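Local coordinates for protein MAU2 chromatid cohesion factor homolog (PDB 4XDN) that forms a complex with SCC2 that is required for the association of cohesin with chromosomes, and is involved in sister chromatid cohesion, at residues N48-E53 and K57-L62; H42-A47 and L95-Y100. All blocks are in the same frame, centred on the assembly; numbering follows the deposited sequence.

Contact 1. Residues N48-E53 and K57-L62; sequences NKIGSE and KQYYGL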
loop_
_atom_site.group_PDB
_atom_site.type_symbol
_atom_site.label_atom_id
_atom_site.label_comp_id
_atom_site.label_asym_id
_atom_site.label_seq_id
_atom_site.Cartn_x
_atom_site.Cartn_y
_atom_site.Cartn_z
ATOM N N ASN A 48 22.504 2.564 13.664
ATOM C CA ASN A 48 22.667 2.434 12.218
ATOM C C ASN A 48 23.998 1.795 11.831
ATOM O O ASN A 48 24.379 1.821 10.662
ATOM C CB ASN A 48 22.552 3.803 11.545
ATOM C CG ASN A 48 23.733 4.704 11.850
ATOM O OD1 ASN A 48 24.257 4.704 12.962
ATOM N ND2 ASN A 48 24.157 5.479 10.859
ATOM N N LYS A 49 24.693 1.218 12.809
ATOM C CA LYS A 49 26.033 0.671 12.590
ATOM C C LYS A 49 26.130 -0.818 12.925
ATOM O O LYS A 49 27.227 -1.344 13.102
ATOM C CB LYS A 49 27.061 1.443 13.424
ATOM C CG LYS A 49 27.045 2.945 13.199
ATOM C CD LYS A 49 28.247 3.626 13.840
ATOM C CE LYS A 49 29.533 3.392 13.047
ATOM N NZ LYS A 49 29.482 4.004 11.688
ATOM N N ILE A 50 24.991 -1.497 13.013
ATOM C CA ILE A 50 24.989 -2.928 13.303
ATOM C C ILE A 50 25.138 -3.706 12.001
ATOM O O ILE A 50 24.209 -3.768 11.194
ATOM C CB ILE A 50 23.705 -3.367 14.044
ATOM C CG1 ILE A 50 23.637 -2.719 15.428
ATOM C CG2 ILE A 50 23.662 -4.880 14.214
ATOM C CD1 ILE A 50 23.011 -1.353 15.441
ATOM N N GLY A 51 26.317 -4.291 11.808
ATOM C CA GLY A 51 26.629 -5.035 10.600
ATOM C C GLY A 51 27.010 -6.478 10.867
ATOM O O GLY A 51 27.378 -7.206 9.945
ATOM N N SER A 52 26.919 -6.899 12.124
ATOM C CA SER A 52 27.266 -8.267 12.495
ATOM C C SER A 52 26.591 -8.677 13.799
ATOM O O SER A 52 25.941 -7.863 14.459
ATOM C CB SER A 52 28.784 -8.411 12.628
ATOM O OG SER A 52 29.279 -7.602 13.682
ATOM N N GLU A 53 26.750 -9.946 14.163
ATOM C CA GLU A 53 26.188 -10.464 15.404
ATOM C C GLU A 53 26.805 -9.760 16.604
ATOM O O GLU A 53 26.117 -9.451 17.575
ATOM C CB GLU A 53 26.413 -11.974 15.511
ATOM C CG GLU A 53 25.788 -12.610 16.749
ATOM C CD GLU A 53 24.273 -12.546 16.741
ATOM O OE1 GLU A 53 23.690 -12.280 15.668
ATOM O OE2 GLU A 53 23.664 -12.762 17.807
ATOM N N LYS A 57 24.845 -7.839 19.581
ATOM C CA LYS A 57 25.000 -8.186 20.989
ATOM C C LYS A 57 25.323 -6.954 21.821
ATOM O O LYS A 57 24.822 -6.794 22.933
ATOM C CB LYS A 57 26.098 -9.234 21.166
ATOM C CG LYS A 57 25.709 -10.621 20.685
ATOM C CD LYS A 57 26.856 -11.605 20.825
ATOM C CE LYS A 57 27.138 -11.912 22.294
ATOM N NZ LYS A 57 28.245 -12.914 22.436
ATOM N N GLN A 58 26.163 -6.082 21.274
ATOM C CA GLN A 58 26.540 -4.854 21.960
ATOM C C GLN A 58 25.365 -3.891 22.047
ATOM O O GLN A 58 25.145 -3.263 23.084
ATOM C CB GLN A 58 27.712 -4.178 21.248
ATOM C CG GLN A 58 28.973 -5.020 21.199
ATOM C CD GLN A 58 30.203 -4.244 21.608
ATOM O OE1 GLN A 58 30.279 -3.717 22.719
ATOM N NE2 GLN A 58 31.176 -4.162 20.708
ATOM N N TYR A 59 24.615 -3.773 20.956
ATOM C CA TYR A 59 23.456 -2.893 20.924
ATOM C C TYR A 59 22.442 -3.298 21.985
ATOM O O TYR A 59 21.963 -2.464 22.749
ATOM C CB TYR A 59 22.795 -2.909 19.545
ATOM C CG TYR A 59 21.470 -2.180 19.507
ATOM C CD1 TYR A 59 21.413 -0.808 19.299
ATOM C CD2 TYR A 59 20.273 -2.863 19.684
ATOM C CE1 TYR A 59 20.205 -0.139 19.265
ATOM C CE2 TYR A 59 19.059 -2.202 19.653
ATOM C CZ TYR A 59 19.032 -0.840 19.443
ATOM O OH TYR A 59 17.823 -0.178 19.412
ATOM N N TYR A 60 22.117 -4.583 22.026
ATOM C CA TYR A 60 21.138 -5.083 22.978
ATOM C C TYR A 60 21.755 -5.238 24.366
ATOM O O TYR A 60 21.043 -5.266 25.367
ATOM C CB TYR A 60 20.554 -6.411 22.488
ATOM C CG TYR A 60 19.444 -6.250 21.470
ATOM C CD1 TYR A 60 18.456 -5.288 21.637
ATOM C CD2 TYR A 60 19.383 -7.057 20.342
ATOM C CE1 TYR A 60 17.444 -5.131 20.717
ATOM C CE2 TYR A 60 18.370 -6.908 19.412
ATOM C CZ TYR A 60 17.402 -5.941 19.608
ATOM O OH TYR A 60 16.385 -5.778 18.698
ATOM N N GLY A 61 23.079 -5.330 24.423
ATOM C CA GLY A 61 23.781 -5.314 25.690
ATOM C C GLY A 61 23.537 -3.990 26.390
ATOM O O GLY A 61 23.309 -3.942 27.601
ATOM N N LEU A 62 23.571 -2.911 25.615
ATOM C CA LEU A 62 23.312 -1.578 26.142
ATOM C C LEU A 62 21.859 -1.433 26.582
ATOM O O LEU A 62 21.581 -0.899 27.655
ATOM C CB LEU A 62 23.653 -0.517 25.096
ATOM C CG LEU A 62 25.139 -0.385 24.750
ATOM C CD1 LEU A 62 25.317 0.399 23.464
ATOM C CD2 LEU A 62 25.899 0.278 25.892
#

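Contact 2. Residues H42-A47 and L95-Y100; sequences HAYSIA and LIQETY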
loop_
_atom_site.group_PDB
_atom_site.type_symbol
_atom_site.label_atom_id
_atom_site.label_comp_id
_atom_site.label_asym_id
_atom_site.label_seq_id
_atom_site.Cartn_x
_atom_site.Cartn_y
_atom_site.Cartn_z
ATOM N N HIS A 42 23.057 5.866 23.901
ATOM C CA HIS A 42 24.266 5.441 23.212
ATOM C C HIS A 42 23.959 4.302 22.247
ATOM O O HIS A 42 24.590 4.178 21.196
ATOM C CB HIS A 42 25.340 5.008 24.208
ATOM C CG HIS A 42 26.693 4.861 23.594
ATOM N ND1 HIS A 42 27.470 5.944 23.243
ATOM C CD2 HIS A 42 27.402 3.761 23.249
ATOM C CE1 HIS A 42 28.605 5.517 22.718
ATOM N NE2 HIS A 42 28.588 4.197 22.708
ATOM N N ALA A 43 22.991 3.466 22.609
ATOM C CA ALA A 43 22.529 2.414 21.714
ATOM C C ALA A 43 21.879 3.029 20.476
ATOM O O ALA A 43 22.072 2.547 19.360
ATOM C CB ALA A 43 21.559 1.493 22.428
ATOM N N TYR A 44 21.116 4.102 20.677
ATOM C CA TYR A 44 20.505 4.824 19.564
ATOM C C TYR A 44 21.573 5.425 18.659
ATOM O O TYR A 44 21.397 5.497 17.440
ATOM C CB TYR A 44 19.589 5.946 20.066
ATOM C CG TYR A 44 18.314 5.498 20.753
ATOM C CD1 TYR A 44 17.708 4.289 20.437
ATOM C CD2 TYR A 44 17.712 6.298 21.716
ATOM C CE1 TYR A 44 16.544 3.888 21.065
ATOM C CE2 TYR A 44 16.549 5.908 22.348
ATOM C CZ TYR A 44 15.969 4.704 22.022
ATOM O OH TYR A 44 14.812 4.317 22.658
ATOM N N SER A 45 22.674 5.859 19.266
ATOM C CA SER A 45 23.720 6.568 18.540
ATOM C C SER A 45 24.459 5.650 17.568
ATOM O O SER A 45 25.038 6.122 16.594
ATOM C CB SER A 45 24.716 7.204 19.517
ATOM O OG SER A 45 25.590 6.236 20.072
ATOM N N ILE A 46 24.430 4.346 17.836
ATOM C CA ILE A 46 25.104 3.359 16.987
ATOM C C ILE A 46 24.105 2.411 16.319
ATOM O O ILE A 46 24.490 1.387 15.755
ATOM C CB ILE A 46 26.129 2.525 17.795
ATOM C CG1 ILE A 46 25.456 1.811 18.973
ATOM C CG2 ILE A 46 27.256 3.416 18.297
ATOM C CD1 ILE A 46 25.237 0.338 18.757
ATOM N N ALA A 47 22.826 2.768 16.370
ATOM C CA ALA A 47 21.761 1.896 15.885
ATOM C C ALA A 47 21.855 1.649 14.381
ATOM O O ALA A 47 21.349 0.645 13.881
ATOM C CB ALA A 47 20.406 2.489 16.235
ATOM N N LEU A 95 10.954 -1.874 26.444
ATOM C CA LEU A 95 10.381 -3.214 26.409
ATOM C C LEU A 95 9.550 -3.394 25.143
ATOM O O LEU A 95 9.575 -4.446 24.508
ATOM C CB LEU A 95 9.516 -3.468 27.645
ATOM C CG LEU A 95 10.233 -3.532 28.994
ATOM C CD1 LEU A 95 9.219 -3.661 30.116
ATOM C CD2 LEU A 95 11.223 -4.688 29.038
ATOM N N ILE A 96 8.827 -2.342 24.781
ATOM C CA ILE A 96 7.930 -2.374 23.637
ATOM C C ILE A 96 8.700 -2.359 22.315
ATOM O O ILE A 96 8.328 -3.052 21.366
ATOM C CB ILE A 96 6.947 -1.181 23.692
ATOM C CG1 ILE A 96 5.989 -1.359 24.873
ATOM C CG2 ILE A 96 6.150 -1.060 22.399
ATOM C CD1 ILE A 96 5.111 -0.155 25.156
ATOM N N GLN A 97 9.774 -1.579 22.257
ATOM C CA GLN A 97 10.499 -1.367 21.006
ATOM C C GLN A 97 11.682 -2.314 20.805
ATOM O O GLN A 97 12.120 -2.519 19.673
ATOM C CB GLN A 97 10.994 0.077 20.930
ATOM C CG GLN A 97 9.882 1.110 20.819
ATOM C CD GLN A 97 10.414 2.513 20.603
ATOM O OE1 GLN A 97 11.623 2.721 20.491
ATOM N NE2 GLN A 97 9.512 3.486 20.544
ATOM N N GLU A 98 12.191 -2.891 21.891
ATOM C CA GLU A 98 13.426 -3.676 21.829
ATOM C C GLU A 98 13.221 -5.163 22.120
ATOM O O GLU A 98 14.069 -5.980 21.763
ATOM C CB GLU A 98 14.456 -3.102 22.810
ATOM C CG GLU A 98 14.645 -1.590 22.704
ATOM C CD GLU A 98 15.132 -1.148 21.332
ATOM O OE1 GLU A 98 15.787 -1.954 20.637
ATOM O OE2 GLU A 98 14.859 0.008 20.949
ATOM N N THR A 99 12.097 -5.509 22.748
ATOM C CA THR A 99 11.864 -6.873 23.230
ATOM C C THR A 99 10.514 -7.444 22.798
ATOM O O THR A 99 9.720 -6.768 22.146
ATOM C CB THR A 99 11.926 -6.934 24.774
ATOM O OG1 THR A 99 10.788 -6.265 25.332
ATOM C CG2 THR A 99 13.196 -6.278 25.298
ATOM N N TYR A 100 10.272 -8.697 23.179
ATOM C CA TYR A 100 8.974 -9.343 22.995
ATOM C C TYR A 100 8.242 -9.489 24.329
ATOM O O TYR A 100 7.215 -10.163 24.415
ATOM C CB TYR A 100 9.138 -10.722 22.349
ATOM C CG TYR A 100 9.637 -10.693 20.923
ATOM C CD1 TYR A 100 8.887 -10.100 19.915
ATOM C CD2 TYR A 100 10.849 -11.275 20.579
ATOM C CE1 TYR A 100 9.336 -10.076 18.611
ATOM C CE2 TYR A 100 11.305 -11.259 19.276
ATOM C CZ TYR A 100 10.545 -10.660 18.296
ATOM O OH TYR A 100 11.000 -10.641 16.998
HETATM O O HOH W 1 13.576 2.232 21.943
#

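Contact 1. Residues N48-E53 and K57-L62
The ring of Y59 and the aliphatic branch of I50 meet where a loop folds back over the first turns of the helix it leads into. This is the turn of a helix-loop-helix hairpin between helices 29-45 and 53-76, in the TPR-type helical superhelix of the SCC4/Mau2 family. CE1 of Y60 lies in the plane of the Y59 ring, at its edge. CD2 of Y59 stands 3.6 Å above the plane of the Y60 ring, offset toward its rim. CD1 of I50 comes to the Y59 ring obliquely, and CG1 of I50 lies 4.2 Å from CB of Y59, an apolar contact that suits a branched side chain with no polar group to satisfy. Y59 carries its CG anti to the backbone N (chi1 171°), which sends the ring inward along the buried side of the helix. Its hydroxyl is hydrogen-bonded to the backbone N of M369 and to OE1 of E98; a tyrosine thus serves both as apolar filler and as a polar tip. Y60 also has a buried ring, and its hydroxyl bonds to N370 and to the backbone of another protein's chain.

S52 occupies the N-cap position, and E53 and K57 form the first helical turn after it. The N-H of K57 bonds to O of E53 at 2.9 Å, with an angle of 153° at the hydrogen. The two side chains give no salt bridge: OE2 of E53 and NZ of K57 remain 6.5 Å apart. OE1 of E53 pairs with a basic side chain of the other protein's chain. The long K57 chain lies at the exposed surface, where its charged end can meet water, while its aliphatic root packs back on the turn, with CG 3.3 Å from O of E53.

Contact 2. Residues H42-A47 and L95-Y100
Y44 and Q97 reach toward each other from the ends of two helices, their side chains crossing at about a right angle and the ring plane turned 47° from the amide plane. The site belongs to the TPR-type helical superhelix of the SCC4/Mau2 family: the last turn of helix 29-45 faces that of helix 81-98, with helix 53-76 between them in sequence. Direct contact is slight, since OH of Y44 and OE1 of Q97 stay 4.2 Å apart, and a bound water closes the gap.

Torsions set up this meeting. The straight chain of Q97 beyond CG (chi2 -174°) carries its amide across to the water, whereas E98 is bent at chi2 -61°, which folds its carboxylate in beside the Y44 ring. There OE2 of E98 lies near the ring plane, at the edge, 4.2 Å from CE1 of Y44. A buried carboxylate needs several partners, and E98 has them: besides the water, OE2 is also hydrogen-bonded to OG of S368. M63 of helix 53-76 packs against both Y44 and E98, its apolar side chain suiting the space between the aromatic ring and the aliphatic part of the glutamate.

The water lies in the plane of the Y44 ring, at the edge, and accepts the phenolic proton of OH over 2.5 Å. The direction of each bond suits the residue types: a phenol that donates, an amide oxygen and a carboxylate that accept. Of the water's own two hydrogens, one goes to OE1 of Q97, at 2.5 Å, and the other to OE2 of E98, at 2.8 Å.

In the fold
Contact 1 is local, joining a loop to the helix that follows it, whereas contact 2 bridges helices 29-45 and 81-98 across 47 intervening residues. Both are partly buried and lie on the same side of the chain's centre, about 10 Å apart between centres. Contact 1 mixes an apolar, buried half with a charged, more exposed part at E53 and K57; contact 2 is polar, smaller in buried area, and depends on water. They share a joint: OH of Y59 reaches OE1 of E98, a probable hydrogen bond, and L62 packs on A43. Helix 53-76 thus touches both of its sequence neighbours here, and another protein's chain runs against residues of both contacts.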